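Local coordinates for protein VirX1 (Cyanophage Syn10, PDB 6QGM) that iodinates diverse substrates as a viral halogenase, probably flavin-dependent, at residues 47-52 and 162-167; 74-79 and 269-274; 112-117 and 470-475; 119-124 and 493-498. All blocks are in the same frame, centred on the assembly; numbering follows the deposited sequence.

Contact 1 (47-52 and 162-167)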
# COMPACT_ATOMS: atom_id res chain seq x y z
N GLU B 47 26.09 23.02 14.90
CA GLU B 47 25.03 22.07 14.47
C GLU B 47 25.65 20.90 13.69
O GLU B 47 26.57 21.16 12.90
CB GLU B 47 24.06 22.81 13.57
CG GLU B 47 22.66 22.26 13.59
CD GLU B 47 21.74 23.05 12.68
OE1 GLU B 47 22.17 24.13 12.21
OE2 GLU B 47 20.60 22.58 12.43
N SER B 48 25.12 19.69 13.86
CA SER B 48 25.55 18.48 13.12
C SER B 48 24.61 18.26 11.93
O SER B 48 23.46 18.73 11.97
CB SER B 48 25.65 17.25 14.02
OG SER B 48 24.40 16.83 14.49
N THR B 49 25.12 17.61 10.88
CA THR B 49 24.45 17.40 9.58
C THR B 49 24.20 15.90 9.41
O THR B 49 24.69 15.11 10.23
CB THR B 49 25.32 17.97 8.45
OG1 THR B 49 26.52 17.19 8.36
CG2 THR B 49 25.67 19.44 8.64
N LEU B 50 23.45 15.54 8.37
CA LEU B 50 23.21 14.15 7.92
C LEU B 50 24.11 13.86 6.72
O LEU B 50 24.83 14.80 6.26
CB LEU B 50 21.74 14.04 7.50
CG LEU B 50 20.72 14.25 8.61
CD1 LEU B 50 19.38 14.67 8.02
CD2 LEU B 50 20.62 12.98 9.44
N GLY B 51 24.05 12.61 6.22
CA GLY B 51 24.54 12.23 4.89
C GLY B 51 23.99 13.14 3.81
O GLY B 51 24.78 13.57 2.96
N HIS B 52 22.70 13.44 3.85
CA HIS B 52 21.94 14.31 2.91
C HIS B 52 22.78 15.55 2.55
O HIS B 52 22.77 15.97 1.38
CB HIS B 52 20.59 14.76 3.55
CG HIS B 52 19.36 13.96 3.25
ND1 HIS B 52 19.10 12.71 3.82
CD2 HIS B 52 18.28 14.25 2.48
CE1 HIS B 52 17.95 12.25 3.37
NE2 HIS B 52 17.42 13.18 2.54
N ASP B 162 29.66 8.62 3.48
CA ASP B 162 29.37 7.99 4.79
C ASP B 162 29.98 8.81 5.93
O ASP B 162 29.85 8.38 7.09
CB ASP B 162 29.88 6.55 4.87
CG ASP B 162 29.11 5.59 3.99
OD1 ASP B 162 27.96 5.92 3.61
OD2 ASP B 162 29.67 4.50 3.69
N THR B 163 30.63 9.93 5.63
CA THR B 163 31.09 10.91 6.64
C THR B 163 30.34 12.21 6.41
O THR B 163 30.41 12.73 5.29
CB THR B 163 32.60 11.10 6.61
OG1 THR B 163 33.25 9.83 6.66
CG2 THR B 163 33.08 11.92 7.79
N ALA B 164 29.63 12.68 7.44
CA ALA B 164 28.99 14.01 7.51
C ALA B 164 29.86 14.93 8.39
O ALA B 164 31.05 14.60 8.59
CB ALA B 164 27.58 13.89 8.03
N TYR B 165 29.30 16.04 8.90
CA TYR B 165 30.08 17.20 9.42
C TYR B 165 29.40 17.81 10.64
O TYR B 165 28.16 17.79 10.72
CB TYR B 165 30.24 18.24 8.32
CG TYR B 165 30.73 17.70 7.00
CD1 TYR B 165 29.86 17.18 6.06
CD2 TYR B 165 32.08 17.68 6.69
CE1 TYR B 165 30.30 16.67 4.84
CE2 TYR B 165 32.54 17.17 5.49
CZ TYR B 165 31.65 16.67 4.56
OH TYR B 165 32.11 16.18 3.37
N HIS B 166 30.20 18.30 11.59
CA HIS B 166 29.83 19.31 12.62
C HIS B 166 30.27 20.68 12.09
O HIS B 166 31.42 20.78 11.67
CB HIS B 166 30.50 19.00 13.97
CG HIS B 166 30.21 17.63 14.49
ND1 HIS B 166 31.18 16.67 14.62
CD2 HIS B 166 29.07 17.07 14.93
CE1 HIS B 166 30.65 15.58 15.13
NE2 HIS B 166 29.35 15.81 15.34
N ILE B 167 29.38 21.67 12.06
CA ILE B 167 29.66 23.01 11.48
C ILE B 167 29.15 24.09 12.43
O ILE B 167 28.18 23.84 13.18
CB ILE B 167 29.02 23.13 10.08
CG1 ILE B 167 27.50 23.21 10.15
CG2 ILE B 167 29.48 21.99 9.17
CD1 ILE B 167 26.83 23.36 8.81
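Thr-49 meets the Tyr-165 ring at its edge, near the ring plane, with OG1 4.1 Å from CD1, while the His-166 ring receives the CB of Ser-48 obliquely, 3.5 Å from CD2. Tyr-165 forms an edge-to-face pair with Trp-67 and its hydroxyl is hydrogen-bonded to Asp-64 and Asn-54; His-166 has both ring nitrogens bonded, ND1 to Thr-74 and NE2 to Thr-271. The backbones pair as antiparallel strands, the edge strand 46-48 against the central strand 164-168 of a three-stranded sheet. Glu-47 and Ile-167 make the hydrogen-bonded pair, with Glu-47 N to Ile-167 O at 2.8 Å and Ile-167 N to Glu-47 O at 3.0 Å, and Ser-48 faces His-166 as the non-hydrogen-bonded pair. Just beyond the strand end, Tyr-165 O is gripped twice by Thr-49. The amide N approaches nearly end-on at 3.0 Å, and OG1 comes in the carbonyl plane, on a lone pair, at 2.9 Å. With chi1 at 67°, Thr-49 tucks its hydroxyl between its own N and carbonyl carbon, which brings both donors onto one acceptor. The Thr-49 and Ile-167 side chains cross at about a right angle, with Thr-49 CG2 4.1 Å from Ile-167 CD1. Ala-164 CB rests against Leu-50 O at 3.4 Å. In this buried site the carbonyl, with two hydrogen bonds, probably fixes the rotation of the Thr-49 side chain and continues the pairing where the strand gives way to loop, and the two bonds to the imidazole probably hold the His-166 ring in one orientation.

Contact 2 (74-79 and 269-274); sequences TYKNSI and NVTDCH
Asn-269 O receives Asn-77 N in a nearly straight hydrogen bond of 2.7 Å (165° at the hydrogen), and the same oxygen takes a CA-H...O contact from Lys-76 CA at 3.3 Å. These two donors join the turn between strands 74-76 and 78-82 to the residue that leads into strand 270-275. From there the backbones run roughly parallel. Ser-78 O accepts a weak hydrogen bond from Thr-271 N at 3.3 Å, and Ile-79 pairs with Thr-271 in a parallel bridge, its CA lying 3.4 Å from Thr-271 O. The Lys-76 side chain crosses that of Thr-271 obliquely. Its CG is anti to the backbone N (chi1 -177°) and the chain is extended beyond it, which brings CE 3.4 Å from Thr-271 OG1. Apolar contact comes from Ile-79, whose CG2 branch meets Cys-273 SG at 3.7 Å. The Ser-78 hydroxyl is bonded to Glu-93. The amide groups of Asn-77 and Asn-269 are turned 60° against each other, and the very close approach of their modelled OD1 atoms is doubtful; Asn-77 ND2 is hydrogen-bonded to Asn-137 OD1. The chain thus passes at Asn-77 from the three-stranded sheet into the seven-stranded one. The ammonium of Lys-76 goes past the threonine hydroxyl to bond with Thr-49 O and Ser-356 OG, while Thr-271 OG1 is itself bonded to His-166 NE2. In this buried place these bonds probably fix the end of the lysine and the rotation of the threonine.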
# COMPACT_ATOMS: atom_id res chain seq x y z
N THR B 74 34.23 20.07 11.89
CA THR B 74 34.88 18.76 12.13
C THR B 74 34.03 17.69 11.45
O THR B 74 32.96 18.05 10.92
CB THR B 74 35.12 18.51 13.63
OG1 THR B 74 33.86 18.27 14.25
CG2 THR B 74 35.84 19.66 14.30
N TYR B 75 34.53 16.45 11.44
CA TYR B 75 33.89 15.29 10.78
C TYR B 75 32.98 14.56 11.77
O TYR B 75 33.21 14.65 12.99
CB TYR B 75 34.94 14.34 10.19
CG TYR B 75 35.55 14.81 8.90
CD1 TYR B 75 34.78 14.90 7.75
CD2 TYR B 75 36.90 15.12 8.80
CE1 TYR B 75 35.33 15.30 6.54
CE2 TYR B 75 37.45 15.52 7.60
CZ TYR B 75 36.67 15.61 6.47
OH TYR B 75 37.18 16.01 5.28
N LYS B 76 31.99 13.86 11.23
CA LYS B 76 30.96 13.12 11.99
C LYS B 76 30.64 11.79 11.29
O LYS B 76 30.15 11.83 10.14
CB LYS B 76 29.71 13.99 12.10
CG LYS B 76 28.59 13.40 12.93
CD LYS B 76 27.24 13.96 12.54
CE LYS B 76 26.11 13.17 13.14
NZ LYS B 76 24.82 13.66 12.61
N ASN B 77 30.89 10.68 11.97
CA ASN B 77 30.77 9.31 11.40
C ASN B 77 29.56 8.58 11.99
O ASN B 77 29.17 7.54 11.43
CB ASN B 77 32.07 8.54 11.61
CG ASN B 77 33.18 9.04 10.72
OD1 ASN B 77 33.71 10.13 10.95
ND2 ASN B 77 33.52 8.28 9.69
N SER B 78 28.96 9.09 13.07
CA SER B 78 27.90 8.41 13.84
C SER B 78 27.16 9.41 14.74
O SER B 78 27.77 10.43 15.13
CB SER B 78 28.50 7.28 14.65
OG SER B 78 27.47 6.53 15.30
N ILE B 79 25.90 9.11 15.06
CA ILE B 79 25.18 9.67 16.24
C ILE B 79 25.32 8.65 17.37
O ILE B 79 24.96 7.48 17.17
CB ILE B 79 23.70 9.97 15.96
CG1 ILE B 79 23.50 10.77 14.68
CG2 ILE B 79 23.08 10.68 17.15
CD1 ILE B 79 22.05 11.03 14.33
N ASN B 269 34.74 12.38 16.58
CA ASN B 269 34.09 11.75 15.40
C ASN B 269 32.55 11.70 15.42
O ASN B 269 32.01 11.18 14.43
CB ASN B 269 34.58 10.30 15.38
CG ASN B 269 35.07 9.86 14.03
OD1 ASN B 269 34.93 10.59 13.05
ND2 ASN B 269 35.66 8.68 13.99
N VAL B 270 31.85 12.09 16.50
CA VAL B 270 30.38 11.82 16.66
C VAL B 270 29.65 13.00 17.32
O VAL B 270 30.27 13.75 18.09
CB VAL B 270 30.12 10.53 17.45
CG1 VAL B 270 30.88 9.34 16.88
CG2 VAL B 270 30.41 10.70 18.93
N THR B 271 28.35 13.11 17.03
CA THR B 271 27.35 13.87 17.83
C THR B 271 26.83 12.94 18.93
O THR B 271 26.20 11.93 18.59
CB THR B 271 26.21 14.42 16.96
OG1 THR B 271 26.71 15.14 15.84
CG2 THR B 271 25.32 15.37 17.73
N ASP B 272 27.14 13.24 20.20
CA ASP B 272 26.62 12.49 21.37
C ASP B 272 25.30 13.11 21.80
O ASP B 272 25.19 14.35 21.85
CB ASP B 272 27.59 12.47 22.56
CG ASP B 272 27.12 11.60 23.73
OD1 ASP B 272 26.57 10.53 23.48
OD2 ASP B 272 27.34 12.01 24.88
N CYS B 273 24.32 12.25 22.09
CA CYS B 273 22.99 12.60 22.62
C CYS B 273 22.83 11.90 23.96
O CYS B 273 22.74 10.68 23.99
CB CYS B 273 21.92 12.18 21.62
SG CYS B 273 22.22 12.85 19.96
N HIS B 274 22.87 12.68 25.03
CA HIS B 274 22.84 12.20 26.44
C HIS B 274 21.43 12.41 26.99
O HIS B 274 21.05 13.57 27.20
CB HIS B 274 23.87 12.95 27.27
CG HIS B 274 24.02 12.38 28.63
ND1 HIS B 274 25.10 11.64 28.98
CD2 HIS B 274 23.21 12.41 29.71
CE1 HIS B 274 24.99 11.26 30.24
NE2 HIS B 274 23.83 11.70 30.69

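Contact 3 (112-117 and 470-475)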
# COMPACT_ATOMS: atom_id res chain seq x y z
N ASN B 112 18.36 -10.93 10.62
CA ASN B 112 17.97 -11.57 11.91
C ASN B 112 19.15 -12.33 12.53
O ASN B 112 18.99 -12.85 13.66
CB ASN B 112 16.75 -12.49 11.75
CG ASN B 112 15.54 -11.77 11.18
OD1 ASN B 112 15.39 -10.56 11.35
ND2 ASN B 112 14.67 -12.47 10.49
N THR B 113 20.30 -12.41 11.84
CA THR B 113 21.50 -13.14 12.30
C THR B 113 21.96 -12.54 13.64
O THR B 113 22.13 -13.32 14.61
CB THR B 113 22.62 -13.14 11.24
OG1 THR B 113 22.16 -13.79 10.05
CG2 THR B 113 23.90 -13.82 11.69
N TRP B 114 22.14 -11.23 13.72
CA TRP B 114 22.68 -10.59 14.95
C TRP B 114 21.82 -10.98 16.17
O TRP B 114 22.40 -11.34 17.21
CB TRP B 114 22.82 -9.07 14.84
CG TRP B 114 23.31 -8.54 16.15
CD1 TRP B 114 24.59 -8.55 16.63
CD2 TRP B 114 22.48 -8.06 17.21
NE1 TRP B 114 24.62 -8.05 17.90
CE2 TRP B 114 23.34 -7.75 18.29
CE3 TRP B 114 21.11 -7.85 17.35
CZ2 TRP B 114 22.86 -7.21 19.48
CZ3 TRP B 114 20.63 -7.34 18.54
CH2 TRP B 114 21.50 -7.01 19.58
N GLY B 115 20.50 -10.87 16.04
CA GLY B 115 19.52 -11.22 17.09
C GLY B 115 19.69 -12.65 17.58
O GLY B 115 19.63 -12.85 18.80
N LYS B 116 19.87 -13.63 16.68
CA LYS B 116 20.07 -15.05 17.07
C LYS B 116 21.38 -15.17 17.87
O LYS B 116 21.36 -15.85 18.91
CB LYS B 116 20.04 -15.97 15.86
CG LYS B 116 18.67 -16.07 15.20
CD LYS B 116 18.56 -17.09 14.08
CE LYS B 116 18.76 -18.52 14.54
NZ LYS B 116 18.03 -19.47 13.67
N LEU B 117 22.45 -14.49 17.43
CA LEU B 117 23.75 -14.43 18.15
C LEU B 117 23.53 -13.90 19.57
O LEU B 117 24.06 -14.51 20.53
CB LEU B 117 24.75 -13.55 17.38
CG LEU B 117 25.34 -14.17 16.12
CD1 LEU B 117 26.22 -13.18 15.37
CD2 LEU B 117 26.15 -15.40 16.47
N GLY B 470 17.66 -2.63 23.25
CA GLY B 470 17.75 -4.02 23.74
C GLY B 470 16.66 -4.91 23.19
O GLY B 470 16.34 -5.90 23.83
N LEU B 471 16.13 -4.61 22.01
CA LEU B 471 15.14 -5.47 21.32
C LEU B 471 15.83 -6.33 20.26
O LEU B 471 16.86 -5.92 19.74
CB LEU B 471 14.04 -4.57 20.72
CG LEU B 471 13.24 -3.74 21.71
CD1 LEU B 471 12.64 -2.52 21.04
CD2 LEU B 471 12.16 -4.57 22.36
N ARG B 472 15.26 -7.49 19.97
CA ARG B 472 15.72 -8.52 19.00
C ARG B 472 14.54 -8.98 18.15
O ARG B 472 13.42 -9.02 18.63
CB ARG B 472 16.28 -9.71 19.78
CG ARG B 472 17.58 -9.38 20.52
CD ARG B 472 18.01 -10.51 21.44
NE ARG B 472 16.94 -10.95 22.30
CZ ARG B 472 16.41 -10.23 23.29
NH1 ARG B 472 16.84 -9.01 23.53
NH2 ARG B 472 15.43 -10.73 24.02
N PRO B 473 14.75 -9.35 16.87
CA PRO B 473 13.65 -9.79 16.01
C PRO B 473 12.94 -11.04 16.56
O PRO B 473 11.71 -11.06 16.53
CB PRO B 473 14.28 -10.08 14.63
CG PRO B 473 15.78 -10.14 14.88
CD PRO B 473 16.04 -9.37 16.17
N GLN B 474 13.71 -12.01 17.05
CA GLN B 474 13.21 -13.14 17.86
C GLN B 474 13.75 -12.97 19.27
O GLN B 474 14.97 -12.90 19.43
CB GLN B 474 13.63 -14.47 17.25
CG GLN B 474 12.96 -14.75 15.90
CD GLN B 474 13.91 -15.33 14.87
OE1 GLN B 474 14.76 -16.17 15.19
NE2 GLN B 474 13.80 -14.83 13.64
N SER B 475 12.85 -12.83 20.25
CA SER B 475 13.18 -12.39 21.64
C SER B 475 13.81 -13.55 22.42
O SER B 475 14.51 -13.26 23.40
CB SER B 475 11.98 -11.80 22.34
OG SER B 475 10.87 -12.67 22.33
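Just after the Schellman motif at Gly-470, Leu-471 O comes to the edge of the Trp-114 ring, 4.2 Å from CZ3, where the loop joining helices 462-468 and 477-484 approaches the first turns of helix 113-120. Arg-472 comes next. Its CG reaches the same indole carbon obliquely at 4.2 Å, and its chain then bends at chi3 (-50°), which turns the guanidinium back toward its own loop. There NH2 donates a nearly straight bond of 2.8 Å to Ser-475 O; Ser-475 O lies in the guanidinium plane and takes the bond on a lone pair. The Arg-472 CD meanwhile passes 3.9 Å from Gly-115 O. Pro-473 lies against the helix where Gly-115 has no side chain, its CD 4.0 Å from the glycine CA. Its ring also slides past Asn-112 in the opposite direction, with CB 3.5 Å from OD1, an oxygen bonded to the backbone of Trp-455. The loop also meets the third subunit, another copy of the protein, where Gln-375 of that subunit bonds to Arg-472 N and Tyr-371 of that subunit to Pro-473 O. Gln-474 completes the walk: its amide, turned 73° from that of Asn-112, is bonded to Ser-480 and Asn-453, and its OE1 lies obliquely against the Lys-116 chain, 3.9 Å from CG.

Contact 4 (119-124 and 493-498)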
# COMPACT_ATOMS: atom_id res chain seq x y z
N ASN B 119 20.82 -13.96 21.39
CA ASN B 119 20.05 -14.94 22.20
C ASN B 119 20.97 -16.08 22.64
O ASN B 119 20.94 -16.44 23.83
CB ASN B 119 18.83 -15.48 21.44
CG ASN B 119 17.63 -14.55 21.50
OD1 ASN B 119 17.48 -13.78 22.46
ND2 ASN B 119 16.78 -14.61 20.48
N LYS B 120 21.77 -16.61 21.71
CA LYS B 120 22.65 -17.78 21.94
C LYS B 120 23.84 -17.40 22.81
O LYS B 120 24.20 -18.20 23.67
CB LYS B 120 23.13 -18.32 20.60
CG LYS B 120 22.05 -18.93 19.72
CD LYS B 120 22.66 -19.57 18.47
CE LYS B 120 21.88 -20.77 18.00
NZ LYS B 120 20.61 -20.32 17.40
N TYR B 121 24.43 -16.22 22.60
CA TYR B 121 25.72 -15.81 23.22
C TYR B 121 25.60 -14.40 23.80
O TYR B 121 26.29 -13.48 23.37
CB TYR B 121 26.83 -15.92 22.17
CG TYR B 121 26.82 -17.19 21.37
CD1 TYR B 121 27.06 -18.42 21.97
CD2 TYR B 121 26.57 -17.17 20.01
CE1 TYR B 121 27.06 -19.60 21.23
CE2 TYR B 121 26.56 -18.34 19.26
CZ TYR B 121 26.80 -19.56 19.87
OH TYR B 121 26.82 -20.69 19.10
N PRO B 122 24.75 -14.22 24.83
CA PRO B 122 24.43 -12.89 25.37
C PRO B 122 25.67 -12.10 25.82
O PRO B 122 25.74 -10.93 25.53
CB PRO B 122 23.57 -13.16 26.61
CG PRO B 122 23.04 -14.57 26.41
CD PRO B 122 24.10 -15.29 25.60
N GLU B 123 26.60 -12.77 26.51
CA GLU B 123 27.84 -12.13 27.05
C GLU B 123 28.69 -11.60 25.90
O GLU B 123 29.36 -10.59 26.12
CB GLU B 123 28.63 -13.11 27.92
CG GLU B 123 27.86 -13.61 29.14
CD GLU B 123 27.19 -12.53 29.98
OE1 GLU B 123 27.78 -11.44 30.15
OE2 GLU B 123 26.05 -12.78 30.45
N ASP B 124 28.64 -12.21 24.72
CA ASP B 124 29.48 -11.81 23.55
C ASP B 124 28.77 -10.79 22.66
O ASP B 124 29.47 -10.15 21.85
CB ASP B 124 29.87 -13.03 22.72
CG ASP B 124 30.76 -14.00 23.48
OD1 ASP B 124 31.56 -13.52 24.32
OD2 ASP B 124 30.65 -15.21 23.21
N TYR B 493 26.09 -23.95 12.91
CA TYR B 493 27.01 -23.04 12.17
C TYR B 493 27.12 -21.65 12.82
O TYR B 493 28.01 -20.87 12.42
CB TYR B 493 26.59 -22.92 10.70
CG TYR B 493 25.31 -22.18 10.42
CD1 TYR B 493 24.08 -22.79 10.57
CD2 TYR B 493 25.33 -20.87 9.97
CE1 TYR B 493 22.90 -22.13 10.28
CE2 TYR B 493 24.16 -20.18 9.68
CZ TYR B 493 22.94 -20.82 9.83
OH TYR B 493 21.78 -20.17 9.54
N TYR B 494 26.27 -21.35 13.81
CA TYR B 494 26.30 -20.08 14.57
C TYR B 494 27.55 -20.05 15.46
O TYR B 494 28.11 -18.95 15.65
CB TYR B 494 24.97 -19.86 15.31
CG TYR B 494 23.99 -19.04 14.49
CD1 TYR B 494 23.22 -19.61 13.49
CD2 TYR B 494 23.90 -17.68 14.69
CE1 TYR B 494 22.36 -18.84 12.72
CE2 TYR B 494 23.03 -16.89 13.95
CZ TYR B 494 22.27 -17.48 12.94
OH TYR B 494 21.42 -16.70 12.20
N GLU B 495 28.01 -21.20 15.95
CA GLU B 495 29.29 -21.34 16.71
C GLU B 495 30.42 -20.76 15.86
O GLU B 495 31.27 -20.07 16.45
CB GLU B 495 29.59 -22.81 17.01
CG GLU B 495 28.69 -23.39 18.07
CD GLU B 495 29.05 -22.92 19.47
OE1 GLU B 495 30.26 -23.02 19.80
OE2 GLU B 495 28.14 -22.57 20.29
N ASP B 496 30.42 -21.01 14.55
CA ASP B 496 31.46 -20.54 13.60
C ASP B 496 31.25 -19.05 13.32
O ASP B 496 32.26 -18.32 13.27
CB ASP B 496 31.48 -21.33 12.29
CG ASP B 496 32.11 -22.70 12.35
OD1 ASP B 496 32.81 -23.03 13.35
OD2 ASP B 496 31.92 -23.42 11.38
N ILE B 497 30.00 -18.60 13.16
CA ILE B 497 29.71 -17.15 12.93
C ILE B 497 30.24 -16.39 14.14
O ILE B 497 30.92 -15.37 13.93
CB ILE B 497 28.22 -16.88 12.68
CG1 ILE B 497 27.72 -17.55 11.40
CG2 ILE B 497 27.97 -15.39 12.61
CD1 ILE B 497 26.26 -17.34 11.11
N ARG B 498 29.96 -16.90 15.34
CA ARG B 498 30.40 -16.29 16.63
C ARG B 498 31.92 -16.17 16.67
O ARG B 498 32.42 -15.04 16.73
CB ARG B 498 29.89 -17.15 17.80
CG ARG B 498 30.44 -16.74 19.15
CD ARG B 498 29.96 -17.70 20.22
NE ARG B 498 30.61 -17.42 21.48
CZ ARG B 498 31.85 -17.76 21.77
NH1 ARG B 498 32.57 -18.45 20.91
NH2 ARG B 498 32.37 -17.46 22.94
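At the protein surface the end of helix 113-120 and the loop that follows it meet the first turns of helix 494-512, with Tyr-121 as the aromatic centre of the contact. Tyr-121 is the first residue to leave the helix, and its ring is sandwiched: Lys-120 CB lies over one face and Arg-498 CD over the opposite one in a CH-pi contact. The phenol OH donates to Glu-495 OE2 at 2.6 Å, meeting the oxygen from above the carboxylate plane. Arg-498 sends CG anti to its backbone N (chi1 172°) and runs extended to NE, which carries the guanidinium beyond the ring to Asp-124. There the single oxygen OD2 takes NE and NH2, each at 2.8 Å, in a salt bridge whose two hydrogen bonds are weak, the flat groups being turned 54° apart. Lys-120 crosses Tyr-494 at about a right angle, CD 3.9 Å from CB, and holds NZ over the ring face, 4.9 Å from the centroid. That ammonium is also salt-bridged to Asp-491 and Asp-477. The arrangement is a surface junction of a helix end and its following loop with the start of another helix, closed by salt-bridge, cation-pi and CH-pi contacts.

Contacts 1 and 2 belong to the buried middle of the chain, their centres 9 Å apart. Strands 164-168 and 74-76 are neighbours in one sheet, and 74-79 goes on into the seven-stranded sheet. The chemistry of contacts 1 and 2 is mainly backbone pairing, supplemented by polar side chains that link one contact to the other. Contacts 3 and 4 lie far out, on the same side of the chain's centre, and share helix 113-120. Contact 3 is still largely buried, packs without cross-segment hydrogen bonds and borders another subunit, whereas contact 4 is a surface contact rich in charge and aromatic interactions. Asn-119 ND2 bonds to Gln-474 O at 2.7 Å, tying contacts 3 and 4 together.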